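Local coordinates for protein Myo-inositol dehydrogenase (Corynebacterium glutamicum, PDB 3EUW) that probably oxidises myo-inositol with NAD+ as coenzyme, as a tetrameric dehydrogenase of the Gfo/Idh/MocA family, at residues A53-S56 and P57-F61; L81-R84 and A85-G89; S201-I204 and A205-D209; G310-A313 and L314-A317. All blocks are in the same frame, centred on the assembly; numbering follows the deposited sequence.

In the fold
All four contacts are local, between side chains a few residues apart, yet they sit in different surroundings. Contacts 1 and 2 belong to the nucleotide-binding Rossmann domain and touch each other: Asp58 OD1 meets Arg84 NH1 at 2.9 Å in a salt bridge, and Phe61 packs on Arg84. Contact 3 lies in the C-terminal domain, its centre about 37 Å from those of contacts 1 and 2. Contacts 1 and 3 are at the surface and rich in capping bonds, and contact 2 is partly buried at a helix end. Contact 4 is buried mid-helix, where regular backbone bonds and apolar side chains dominate.

Contact 1 of 4, residues A53-S56 and P57-F61; sequences AVAS and PDEVF
Ser56 O takes up two backbone N-H groups from the short, weakly bonded helical turn 57-60: Glu59 N at 3.2 Å and Val60 N at 3.5 Å, both weak, the second also long. The side chain of the same residue makes a sounder bond. Ser56 OG, held anti to its own backbone nitrogen (chi1 164°), accepts from Asp58 N at 3.0 Å, which places Ser56 at the N-cap. The Glu59 chain, extended beyond CG, runs back past Val54 in the opposite direction and brings OE2 to within 3.1 Å of Ser56 N, at an N-H...O angle of 133°. Ser56 and Glu59 form a capping box, here with the serine hydroxyl taking the N-H of Asp58 and the return bond from Ser56 N weak. Water 1 extends it, donating to Glu59 OE1 at 2.6 Å and accepting from Ala55 N. On the inner side the contact turns apolar, with Val54 CG2 meeting Val60 CG2 at 3.9 Å as the two side chains cross at about a right angle; Val60 also rests on Ala8 and Phe10 of strand 5-10. The box thus ties the end of strand 52-54, an outermost strand of the parallel Rossmann sheet, directly to the next helix. Asp58 OD1 is engaged in a salt bridge with Arg84, while the N-H groups at the start of the turn would probably favour a carboxylate at Glu59.

Contact 2 of 4, residues L81-R84 and A85-G89; sequences LITR and AVERG
At Thr83 a chi1 of -59° puts OG1 beside the backbone nitrogen and so CG2 anti to it, while Glu87, with chi1 -62° and a chain extended beyond CG, runs side by side with it in the same direction. The Thr83 methyl thereby lies almost squarely over one face of the Glu87 carboxylate, with Thr83 CG2 at 3.5 Å from Glu87 CD and 3.6 Å from Glu87 OE2. The other branch, Thr83 OG1, is hydrogen-bonded one turn back to Val79 O. Beneath the side chains, backbone bonds keep the spacing of helix 78-87: Ala85 N to Leu81 O at 3.0 Å and Val86 N to Ile82 O at 2.9 Å, the latter with an N-H...O angle of 168°. Arg88 N to Arg84 O, at 3.3 Å, is already weak. There the helix stops in a Schellman motif, with Gly89 N bonded to Val86 O at 2.8 Å, Ile90 N to Ala85 O, and Gly89, at positive phi, as the C-prime residue. Ala85 and Ile82 pack on strand 68-71 within this beta-alpha-beta unit, and Glu87 packs against Lys111 of helix 102-112. Arg84 makes salt bridges through NE to Asp80 and through NH1 to Asp58 of helix 57-60, so its charge is probably well balanced between two carboxylates.

Contact 3 of 4, residues S201-I204 and A205-D209; sequences SQEI and AEFND
Ile204 and Asp209 meet where the short helix 202-206 ends and the chain leaves it: Ile204 CG2 lies 3.5 Å from Asp209 O and 3.7 Å from Asp209 CB. The carbonyl of Ile204 binds the same turn twice. Asp209 N reaches Ile204 O at 3.3 Å and Phe207 N reaches it at 3.2 Å, from opposite faces of the carbonyl plane, the second standing 67° out of that plane. Two donors on two sides probably help to fix the orientation of this peptide. Beside it, the Phe207 ring comes obliquely to Glu203 O, with CD2 at 3.3 Å. One shell out, the two helical turns are joined by Glu206 N to Gln202 O at 2.8 Å and by Ala205 N to Ser201 O. At the start of the helix Ser201 is the N-cap: Ser201 OG accepts from Ile204 N at 2.8 Å along a nearly straight path of 165°, while Ser201 N is itself bonded to the carboxylate of Asp211. Neighbouring elements then position the ends. Asp209 OD1 accepts from Ile170 N, and Glu203 and Phe207 both rest on Lys161 and Ile164 of helix 161-166. The Glu203 and Glu206 carboxylates stay apart, and Lys161, in a long, weak ion pair with Glu206, probably eases their like charge. At the far end Asn208, at a phi of 53°, is the C-prime residue, and its N bonds to Ala205 O. A serine N-cap at one end and a Schellman motif at the other bound this short surface helix between strands 189-197 and 212-219 of the C-terminal domain.

Contact 4 of 4, residues G310-A313 and L314-A317; sequences GVIA and LELA
The carboxylate of Glu315 is the flat side-chain group here, and Val311 CG1 sits almost squarely over one of its faces, 4.0 Å from Glu315 CD. From the same side, but low and slanting, Ile312 reaches the OE1 corner, with Ile312 CA at 3.5 Å and Ile312 CG1 at 3.8 Å from Glu315 OE1. Both contacts arise from the four- and three-residue spacing of an alpha-helix, the long helix 307-326. Torsions make the overlay possible: Val311 holds CG1 anti to its backbone nitrogen (chi1 180°), and the Glu315 chain, with chi1 -64° and then extended, runs alongside it. The aliphatic stem of the glutamate thus lies against the turn before it, and only its end is polar. Glu315 OE2 has a long, weak ion pair with Arg106 of helix 102-112, an arrangement in which the charge would be partly balanced rather than firmly bound. Around the helix the apolar side chains serve different neighbours. Val311 and Leu314 pack on Val105 of helix 102-112, while Ala313 and Leu316 face helix 169-185 through Ile176 and Leu179. Helix 307-326 therefore packs against both helix 102-112 of the Rossmann domain and helix 169-185. Along its own axis Ile312 CG2 approaches Leu316 CG at 4.2 Å, an apolar contact one turn on. The backbone is regular, with Ala317 N to Ala313 O at 3.0 Å and Leu316 N to Ile312 O at 2.8 Å, whereas Leu314 N to Gly310 O is weak. Glu315 N meets Val311 O in the carbonyl plane, at 3.0 Å.

Contact 1 of 4, residues A53-S56 and P57-F61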
ATOM      1  N   ALA A  53     -35.939  24.525  21.253  1.00 43.39           N
ATOM      2  CA  ALA A  53     -36.046  23.108  21.552  1.00 41.61           C
ATOM      3  C   ALA A  53     -37.461  22.805  22.014  1.00 40.52           C
ATOM      4  O   ALA A  53     -37.977  23.458  22.917  1.00 42.20           O
ATOM      5  CB  ALA A  53     -35.046  22.723  22.637  1.00 40.12           C
ATOM      6  N   VAL A  54     -38.090  21.828  21.372  1.00 39.19           N
ATOM      7  CA  VAL A  54     -39.443  21.419  21.731  1.00 38.26           C
ATOM      8  C   VAL A  54     -39.438  19.904  21.875  1.00 39.03           C
ATOM      9  O   VAL A  54     -38.520  19.230  21.405  1.00 38.58           O
ATOM     10  CB  VAL A  54     -40.465  21.821  20.651  1.00 38.83           C
ATOM     11  CG1 VAL A  54     -40.410  23.326  20.422  1.00 36.95           C
ATOM     12  CG2 VAL A  54     -40.189  21.059  19.355  1.00 38.06           C
ATOM     13  N   ALA A  55     -40.468  19.361  22.509  1.00 38.69           N
ATOM     14  CA  ALA A  55     -40.526  17.924  22.717  1.00 38.82           C
ATOM     15  C   ALA A  55     -41.455  17.196  21.761  1.00 38.44           C
ATOM     16  O   ALA A  55     -41.344  15.985  21.593  1.00 39.39           O
ATOM     17  CB  ALA A  55     -40.936  17.636  24.157  1.00 38.92           C
ATOM     18  N   SER A  56     -42.358  17.932  21.126  1.00 38.16           N
ATOM     19  CA  SER A  56     -43.325  17.327  20.216  1.00 38.21           C
ATOM     20  C   SER A  56     -43.294  17.814  18.775  1.00 37.57           C
ATOM     21  O   SER A  56     -42.937  18.956  18.497  1.00 38.06           O
ATOM     22  CB  SER A  56     -44.738  17.544  20.763  1.00 38.51           C
ATOM     23  OG  SER A  56     -45.709  17.307  19.758  1.00 41.38           O
ATOM     24  N   PRO A  57     -43.665  16.938  17.830  1.00 36.41           N
ATOM     25  CA  PRO A  57     -43.670  17.353  16.424  1.00 36.37           C
ATOM     26  C   PRO A  57     -44.747  18.422  16.182  1.00 35.74           C
ATOM     27  O   PRO A  57     -44.618  19.258  15.285  1.00 33.96           O
ATOM     28  CB  PRO A  57     -43.933  16.043  15.669  1.00 35.78           C
ATOM     29  CG  PRO A  57     -44.573  15.151  16.693  1.00 36.69           C
ATOM     30  CD  PRO A  57     -43.830  15.481  17.953  1.00 35.61           C
ATOM     31  N   ASP A  58     -45.806  18.388  16.990  1.00 35.00           N
ATOM     32  CA  ASP A  58     -46.882  19.377  16.886  1.00 34.53           C
ATOM     33  C   ASP A  58     -46.295  20.776  17.039  1.00 33.19           C
ATOM     34  O   ASP A  58     -46.679  21.699  16.327  1.00 33.38           O
ATOM     35  CB  ASP A  58     -47.926  19.157  17.984  1.00 36.07           C
ATOM     36  CG  ASP A  58     -49.040  18.224  17.558  1.00 38.15           C
ATOM     37  OD1 ASP A  58     -48.922  17.583  16.491  1.00 38.97           O
ATOM     38  OD2 ASP A  58     -50.040  18.128  18.300  1.00 38.86           O
ATOM     39  N   GLU A  59     -45.365  20.923  17.977  1.00 31.88           N
ATOM     40  CA  GLU A  59     -44.718  22.204  18.228  1.00 31.37           C
ATOM     41  C   GLU A  59     -43.835  22.617  17.054  1.00 31.19           C
ATOM     42  O   GLU A  59     -43.618  23.803  16.834  1.00 31.20           O
ATOM     43  CB  GLU A  59     -43.896  22.134  19.513  1.00 33.29           C
ATOM     44  CG  GLU A  59     -44.738  21.784  20.732  1.00 35.80           C
ATOM     45  CD  GLU A  59     -43.902  21.500  21.964  1.00 37.24           C
ATOM     46  OE1 GLU A  59     -43.291  22.446  22.508  1.00 38.20           O
ATOM     47  OE2 GLU A  59     -43.852  20.325  22.384  1.00 37.36           O
ATOM     48  N   VAL A  60     -43.325  21.639  16.311  1.00 29.01           N
ATOM     49  CA  VAL A  60     -42.501  21.927  15.144  1.00 27.18           C
ATOM     50  C   VAL A  60     -43.397  22.453  14.026  1.00 26.15           C
ATOM     51  O   VAL A  60     -43.198  23.546  13.506  1.00 26.25           O
ATOM     52  CB  VAL A  60     -41.797  20.656  14.607  1.00 27.94           C
ATOM     53  CG1 VAL A  60     -41.176  20.945  13.247  1.00 25.07           C
ATOM     54  CG2 VAL A  60     -40.740  20.187  15.583  1.00 27.18           C
ATOM     55  N   PHE A  61     -44.387  21.649  13.665  1.00 26.33           N
ATOM     56  CA  PHE A  61     -45.314  21.987  12.600  1.00 28.72           C
ATOM     57  C   PHE A  61     -46.238  23.160  12.921  1.00 29.04           C
ATOM     58  O   PHE A  61     -47.084  23.541  12.108  1.00 27.48           O
ATOM     59  CB  PHE A  61     -46.112  20.743  12.218  1.00 27.37           C
ATOM     60  CG  PHE A  61     -45.280  19.692  11.546  1.00 30.85           C
ATOM     61  CD1 PHE A  61     -44.685  19.945  10.314  1.00 31.33           C
ATOM     62  CD2 PHE A  61     -45.056  18.464  12.155  1.00 30.51           C
ATOM     63  CE1 PHE A  61     -43.872  18.989   9.697  1.00 30.84           C
ATOM     64  CE2 PHE A  61     -44.246  17.505  11.545  1.00 31.19           C
ATOM     65  CZ  PHE A  61     -43.652  17.772  10.313  1.00 30.44           C
TER
HETATM   66  O   HOH W   1     -41.902  21.395  24.383  1.00 32.76           O

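Contact 2 of 4, residues L81-R84 and A85-G89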
ATOM      1  N   LEU A  81     -43.538  11.226  10.589  1.00 31.03           N
ATOM      2  CA  LEU A  81     -42.883  12.487  10.255  1.00 29.99           C
ATOM      3  C   LEU A  81     -42.831  12.749   8.743  1.00 29.78           C
ATOM      4  O   LEU A  81     -43.023  13.883   8.296  1.00 27.92           O
ATOM      5  CB  LEU A  81     -41.478  12.516  10.857  1.00 29.43           C
ATOM      6  CG  LEU A  81     -41.482  12.579  12.389  1.00 30.95           C
ATOM      7  CD1 LEU A  81     -40.069  12.431  12.931  1.00 29.85           C
ATOM      8  CD2 LEU A  81     -42.083  13.902  12.837  1.00 29.50           C
ATOM      9  N   ILE A  82     -42.580  11.708   7.961  1.00 27.27           N
ATOM     10  CA  ILE A  82     -42.538  11.874   6.520  1.00 27.80           C
ATOM     11  C   ILE A  82     -43.889  12.385   6.030  1.00 29.46           C
ATOM     12  O   ILE A  82     -43.956  13.360   5.286  1.00 30.09           O
ATOM     13  CB  ILE A  82     -42.216  10.538   5.810  1.00 27.97           C
ATOM     14  CG1 ILE A  82     -40.723  10.213   5.977  1.00 27.54           C
ATOM     15  CG2 ILE A  82     -42.617  10.612   4.332  1.00 24.07           C
ATOM     16  CD1 ILE A  82     -40.305   8.861   5.409  1.00 26.69           C
ATOM     17  N   THR A  83     -44.957  11.722   6.466  1.00 30.09           N
ATOM     18  CA  THR A  83     -46.313  12.075   6.076  1.00 31.24           C
ATOM     19  C   THR A  83     -46.678  13.514   6.453  1.00 32.01           C
ATOM     20  O   THR A  83     -47.109  14.288   5.603  1.00 31.91           O
ATOM     21  CB  THR A  83     -47.341  11.108   6.721  1.00 32.33           C
ATOM     22  OG1 THR A  83     -47.066   9.762   6.305  1.00 31.98           O
ATOM     23  CG2 THR A  83     -48.751  11.476   6.303  1.00 32.52           C
ATOM     24  N   ARG A  84     -46.502  13.874   7.718  1.00 32.62           N
ATOM     25  CA  ARG A  84     -46.822  15.223   8.171  1.00 33.88           C
ATOM     26  C   ARG A  84     -46.089  16.298   7.375  1.00 34.47           C
ATOM     27  O   ARG A  84     -46.682  17.295   6.958  1.00 32.92           O
ATOM     28  CB  ARG A  84     -46.465  15.408   9.643  1.00 35.99           C
ATOM     29  CG  ARG A  84     -47.182  14.493  10.615  1.00 40.73           C
ATOM     30  CD  ARG A  84     -46.978  15.037  12.020  1.00 45.28           C
ATOM     31  NE  ARG A  84     -47.489  14.171  13.076  1.00 47.66           N
ATOM     32  CZ  ARG A  84     -47.711  14.584  14.319  1.00 49.41           C
ATOM     33  NH1 ARG A  84     -47.476  15.849  14.648  1.00 49.81           N
ATOM     34  NH2 ARG A  84     -48.156  13.733  15.234  1.00 51.11           N
ATOM     35  N   ALA A  85     -44.791  16.098   7.182  1.00 33.80           N
ATOM     36  CA  ALA A  85     -43.985  17.067   6.456  1.00 34.99           C
ATOM     37  C   ALA A  85     -44.455  17.198   5.015  1.00 34.83           C
ATOM     38  O   ALA A  85     -44.709  18.300   4.530  1.00 34.77           O
ATOM     39  CB  ALA A  85     -42.519  16.660   6.496  1.00 34.82           C
ATOM     40  N   VAL A  86     -44.575  16.068   4.335  1.00 35.24           N
ATOM     41  CA  VAL A  86     -45.012  16.065   2.948  1.00 36.46           C
ATOM     42  C   VAL A  86     -46.414  16.666   2.779  1.00 36.15           C
ATOM     43  O   VAL A  86     -46.659  17.407   1.831  1.00 36.23           O
ATOM     44  CB  VAL A  86     -44.975  14.626   2.370  1.00 35.98           C
ATOM     45  CG1 VAL A  86     -45.697  14.572   1.045  1.00 38.00           C
ATOM     46  CG2 VAL A  86     -43.536  14.187   2.179  1.00 36.75           C
ATOM     47  N   GLU A  87     -47.325  16.360   3.700  1.00 35.84           N
ATOM     48  CA  GLU A  87     -48.685  16.892   3.615  1.00 35.77           C
ATOM     49  C   GLU A  87     -48.693  18.413   3.702  1.00 35.40           C
ATOM     50  O   GLU A  87     -49.657  19.062   3.290  1.00 34.75           O
ATOM     51  CB  GLU A  87     -49.571  16.304   4.715  1.00 36.38           C
ATOM     52  CG  GLU A  87     -49.736  14.793   4.628  1.00 39.29           C
ATOM     53  CD  GLU A  87     -50.807  14.256   5.564  1.00 41.25           C
ATOM     54  OE1 GLU A  87     -50.855  14.685   6.740  1.00 39.69           O
ATOM     55  OE2 GLU A  87     -51.596  13.394   5.119  1.00 44.29           O
ATOM     56  N   ARG A  88     -47.624  18.981   4.251  1.00 34.58           N
ATOM     57  CA  ARG A  88     -47.516  20.430   4.349  1.00 34.18           C
ATOM     58  C   ARG A  88     -46.561  20.963   3.289  1.00 31.68           C
ATOM     59  O   ARG A  88     -46.132  22.113   3.345  1.00 32.24           O
ATOM     60  CB  ARG A  88     -47.050  20.855   5.744  1.00 35.50           C
ATOM     61  CG  ARG A  88     -48.142  20.753   6.800  1.00 40.10           C
ATOM     62  CD  ARG A  88     -47.828  21.632   7.996  1.00 44.11           C
ATOM     63  NE  ARG A  88     -47.593  23.015   7.590  1.00 45.44           N
ATOM     64  CZ  ARG A  88     -47.111  23.959   8.391  1.00 47.63           C
ATOM     65  NH1 ARG A  88     -46.814  23.673   9.650  1.00 47.09           N
ATOM     66  NH2 ARG A  88     -46.909  25.188   7.929  1.00 51.42           N
ATOM     67  N   GLY A  89     -46.238  20.116   2.315  1.00 30.29           N
ATOM     68  CA  GLY A  89     -45.342  20.516   1.244  1.00 27.15           C
ATOM     69  C   GLY A  89     -43.928  20.803   1.709  1.00 25.25           C
ATOM     70  O   GLY A  89     -43.173  21.501   1.038  1.00 24.72           O
TER

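Contact 3 of 4, residues S201-I204 and A205-D209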
ATOM      1  N   SER A 201     -22.011 -14.587  18.119  1.00 18.17           N
ATOM      2  CA  SER A 201     -22.941 -13.918  19.027  1.00 16.97           C
ATOM      3  C   SER A 201     -24.111 -14.720  19.607  1.00 18.26           C
ATOM      4  O   SER A 201     -24.999 -15.156  18.881  1.00 18.13           O
ATOM      5  CB  SER A 201     -23.472 -12.669  18.323  1.00 16.44           C
ATOM      6  OG  SER A 201     -24.444 -11.997  19.096  1.00 14.38           O
ATOM      7  N   GLN A 202     -24.115 -14.900  20.927  1.00 19.45           N
ATOM      8  CA  GLN A 202     -25.209 -15.618  21.598  1.00 20.82           C
ATOM      9  C   GLN A 202     -26.434 -14.694  21.579  1.00 21.17           C
ATOM     10  O   GLN A 202     -27.577 -15.125  21.439  1.00 21.37           O
ATOM     11  CB  GLN A 202     -24.854 -15.933  23.062  1.00 17.93           C
ATOM     12  CG  GLN A 202     -23.662 -16.866  23.298  1.00 20.03           C
ATOM     13  CD  GLN A 202     -22.319 -16.197  23.065  1.00 20.47           C
ATOM     14  OE1 GLN A 202     -22.196 -14.977  23.142  1.00 21.57           O
ATOM     15  NE2 GLN A 202     -21.302 -16.998  22.797  1.00 19.91           N
ATOM     16  N   GLU A 203     -26.162 -13.409  21.728  1.00 22.58           N
ATOM     17  CA  GLU A 203     -27.182 -12.372  21.734  1.00 22.87           C
ATOM     18  C   GLU A 203     -27.954 -12.291  20.412  1.00 23.15           C
ATOM     19  O   GLU A 203     -29.187 -12.257  20.409  1.00 23.19           O
ATOM     20  CB  GLU A 203     -26.504 -11.041  22.027  1.00 25.88           C
ATOM     21  CG  GLU A 203     -27.406  -9.847  22.076  1.00 29.96           C
ATOM     22  CD  GLU A 203     -26.644  -8.608  22.490  1.00 33.61           C
ATOM     23  OE1 GLU A 203     -25.584  -8.335  21.880  1.00 30.72           O
ATOM     24  OE2 GLU A 203     -27.102  -7.916  23.428  1.00 36.76           O
ATOM     25  N   ILE A 204     -27.235 -12.249  19.294  1.00 20.73           N
ATOM     26  CA  ILE A 204     -27.885 -12.181  17.984  1.00 19.85           C
ATOM     27  C   ILE A 204     -28.662 -13.476  17.718  1.00 18.36           C
ATOM     28  O   ILE A 204     -29.757 -13.448  17.162  1.00 16.72           O
ATOM     29  CB  ILE A 204     -26.842 -11.920  16.857  1.00 18.95           C
ATOM     30  CG1 ILE A 204     -26.316 -10.484  16.984  1.00 18.91           C
ATOM     31  CG2 ILE A 204     -27.456 -12.164  15.465  1.00 16.73           C
ATOM     32  CD1 ILE A 204     -25.179 -10.170  16.039  1.00 16.81           C
ATOM     33  N   ALA A 205     -28.097 -14.602  18.129  1.00 17.88           N
ATOM     34  CA  ALA A 205     -28.750 -15.896  17.964  1.00 21.40           C
ATOM     35  C   ALA A 205     -30.033 -15.934  18.821  1.00 22.87           C
ATOM     36  O   ALA A 205     -31.027 -16.569  18.467  1.00 22.97           O
ATOM     37  CB  ALA A 205     -27.789 -17.020  18.384  1.00 16.55           C
ATOM     38  N   GLU A 206     -29.996 -15.244  19.953  1.00 24.80           N
ATOM     39  CA  GLU A 206     -31.139 -15.180  20.856  1.00 27.45           C
ATOM     40  C   GLU A 206     -32.364 -14.542  20.180  1.00 27.49           C
ATOM     41  O   GLU A 206     -33.507 -14.890  20.479  1.00 27.73           O
ATOM     42  CB  GLU A 206     -30.738 -14.386  22.109  1.00 30.43           C
ATOM     43  CG  GLU A 206     -31.894 -13.793  22.911  1.00 34.96           C
ATOM     44  CD  GLU A 206     -31.433 -12.997  24.138  1.00 38.02           C
ATOM     45  OE1 GLU A 206     -30.487 -12.189  24.016  1.00 39.51           O
ATOM     46  OE2 GLU A 206     -32.031 -13.167  25.225  1.00 37.92           O
ATOM     47  N   PHE A 207     -32.115 -13.609  19.268  1.00 26.13           N
ATOM     48  CA  PHE A 207     -33.185 -12.918  18.561  1.00 25.38           C
ATOM     49  C   PHE A 207     -33.511 -13.526  17.199  1.00 25.40           C
ATOM     50  O   PHE A 207     -34.189 -12.897  16.388  1.00 22.70           O
ATOM     51  CB  PHE A 207     -32.813 -11.451  18.366  1.00 26.89           C
ATOM     52  CG  PHE A 207     -32.884 -10.639  19.618  1.00 30.00           C
ATOM     53  CD1 PHE A 207     -34.112 -10.388  20.232  1.00 30.47           C
ATOM     54  CD2 PHE A 207     -31.729 -10.134  20.197  1.00 30.49           C
ATOM     55  CE1 PHE A 207     -34.181  -9.642  21.406  1.00 32.67           C
ATOM     56  CE2 PHE A 207     -31.788  -9.388  21.370  1.00 32.01           C
ATOM     57  CZ  PHE A 207     -33.012  -9.141  21.976  1.00 32.09           C
ATOM     58  N   ASN A 208     -33.040 -14.743  16.944  1.00 25.08           N
ATOM     59  CA  ASN A 208     -33.299 -15.379  15.654  1.00 27.40           C
ATOM     60  C   ASN A 208     -32.878 -14.462  14.509  1.00 24.54           C
ATOM     61  O   ASN A 208     -33.663 -14.126  13.619  1.00 26.09           O
ATOM     62  CB  ASN A 208     -34.779 -15.732  15.523  1.00 29.94           C
ATOM     63  CG  ASN A 208     -35.199 -16.797  16.502  1.00 35.48           C
ATOM     64  OD1 ASN A 208     -35.835 -16.514  17.514  1.00 38.22           O
ATOM     65  ND2 ASN A 208     -34.822 -18.037  16.216  1.00 38.07           N
ATOM     66  N   ASP A 209     -31.617 -14.065  14.556  1.00 21.13           N
ATOM     67  CA  ASP A 209     -31.031 -13.187  13.563  1.00 19.48           C
ATOM     68  C   ASP A 209     -29.651 -13.797  13.251  1.00 18.15           C
ATOM     69  O   ASP A 209     -29.220 -14.738  13.924  1.00 15.89           O
ATOM     70  CB  ASP A 209     -30.918 -11.779  14.165  1.00 17.88           C
ATOM     71  CG  ASP A 209     -30.501 -10.728  13.155  1.00 16.32           C
ATOM     72  OD1 ASP A 209     -30.494 -11.009  11.940  1.00 15.74           O
ATOM     73  OD2 ASP A 209     -30.186  -9.604  13.592  1.00 14.30           O
TER

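Contact 4 of 4, residues G310-A313 and L314-A317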
ATOM      1  N   GLY A 310     -35.929   3.884  -1.208  1.00 17.44           N
ATOM      2  CA  GLY A 310     -36.159   3.401   0.141  1.00 18.10           C
ATOM      3  C   GLY A 310     -37.071   2.184   0.145  1.00 17.96           C
ATOM      4  O   GLY A 310     -36.904   1.264   0.943  1.00 16.69           O
ATOM      5  N   VAL A 311     -38.035   2.181  -0.766  1.00 18.77           N
ATOM      6  CA  VAL A 311     -38.972   1.074  -0.869  1.00 18.86           C
ATOM      7  C   VAL A 311     -38.276  -0.185  -1.384  1.00 17.68           C
ATOM      8  O   VAL A 311     -38.393  -1.258  -0.793  1.00 17.35           O
ATOM      9  CB  VAL A 311     -40.134   1.425  -1.834  1.00 20.07           C
ATOM     10  CG1 VAL A 311     -41.098   0.260  -1.936  1.00 20.11           C
ATOM     11  CG2 VAL A 311     -40.853   2.682  -1.346  1.00 20.48           C
ATOM     12  N   ILE A 312     -37.548  -0.033  -2.486  1.00 16.19           N
ATOM     13  CA  ILE A 312     -36.849  -1.145  -3.110  1.00 16.51           C
ATOM     14  C   ILE A 312     -35.730  -1.710  -2.232  1.00 16.61           C
ATOM     15  O   ILE A 312     -35.476  -2.916  -2.232  1.00 16.48           O
ATOM     16  CB  ILE A 312     -36.283  -0.724  -4.481  1.00 16.96           C
ATOM     17  CG1 ILE A 312     -37.428  -0.224  -5.372  1.00 19.21           C
ATOM     18  CG2 ILE A 312     -35.591  -1.901  -5.147  1.00 13.93           C
ATOM     19  CD1 ILE A 312     -36.978   0.384  -6.695  1.00 19.95           C
ATOM     20  N   ALA A 313     -35.067  -0.841  -1.478  1.00 16.12           N
ATOM     21  CA  ALA A 313     -33.998  -1.292  -0.605  1.00 15.20           C
ATOM     22  C   ALA A 313     -34.582  -2.243   0.431  1.00 14.90           C
ATOM     23  O   ALA A 313     -33.988  -3.280   0.731  1.00 16.67           O
ATOM     24  CB  ALA A 313     -33.333  -0.114   0.071  1.00 14.81           C
ATOM     25  N   LEU A 314     -35.755  -1.904   0.957  1.00 13.56           N
ATOM     26  CA  LEU A 314     -36.394  -2.757   1.958  1.00 14.11           C
ATOM     27  C   LEU A 314     -36.876  -4.042   1.304  1.00 13.80           C
ATOM     28  O   LEU A 314     -36.742  -5.130   1.872  1.00 14.98           O
ATOM     29  CB  LEU A 314     -37.571  -2.033   2.635  1.00 13.17           C
ATOM     30  CG  LEU A 314     -38.393  -2.886   3.616  1.00 16.65           C
ATOM     31  CD1 LEU A 314     -37.475  -3.374   4.746  1.00 17.33           C
ATOM     32  CD2 LEU A 314     -39.572  -2.082   4.198  1.00 13.08           C
ATOM     33  N   GLU A 315     -37.434  -3.925   0.106  1.00 14.51           N
ATOM     34  CA  GLU A 315     -37.912  -5.113  -0.603  1.00 16.26           C
ATOM     35  C   GLU A 315     -36.760  -6.087  -0.867  1.00 15.18           C
ATOM     36  O   GLU A 315     -36.938  -7.301  -0.774  1.00 16.52           O
ATOM     37  CB  GLU A 315     -38.588  -4.732  -1.933  1.00 16.88           C
ATOM     38  CG  GLU A 315     -39.857  -3.898  -1.782  1.00 18.66           C
ATOM     39  CD  GLU A 315     -40.449  -3.454  -3.121  1.00 23.56           C
ATOM     40  OE1 GLU A 315     -39.697  -2.996  -4.006  1.00 26.14           O
ATOM     41  OE2 GLU A 315     -41.678  -3.545  -3.294  1.00 25.28           O
ATOM     42  N   LEU A 316     -35.587  -5.560  -1.203  1.00 14.35           N
ATOM     43  CA  LEU A 316     -34.427  -6.405  -1.459  1.00 14.39           C
ATOM     44  C   LEU A 316     -34.033  -7.063  -0.141  1.00 14.56           C
ATOM     45  O   LEU A 316     -33.717  -8.255  -0.095  1.00 14.13           O
ATOM     46  CB  LEU A 316     -33.251  -5.583  -2.004  1.00 14.37           C
ATOM     47  CG  LEU A 316     -33.342  -5.031  -3.436  1.00 16.46           C
ATOM     48  CD1 LEU A 316     -32.045  -4.290  -3.784  1.00 17.25           C
ATOM     49  CD2 LEU A 316     -33.568  -6.164  -4.427  1.00 16.40           C
ATOM     50  N   ALA A 317     -34.063  -6.290   0.942  1.00 13.64           N
ATOM     51  CA  ALA A 317     -33.711  -6.858   2.239  1.00 13.26           C
ATOM     52  C   ALA A 317     -34.709  -7.976   2.581  1.00 13.63           C
ATOM     53  O   ALA A 317     -34.319  -9.027   3.088  1.00 14.18           O
ATOM     54  CB  ALA A 317     -33.711  -5.777   3.322  1.00  8.62           C
TER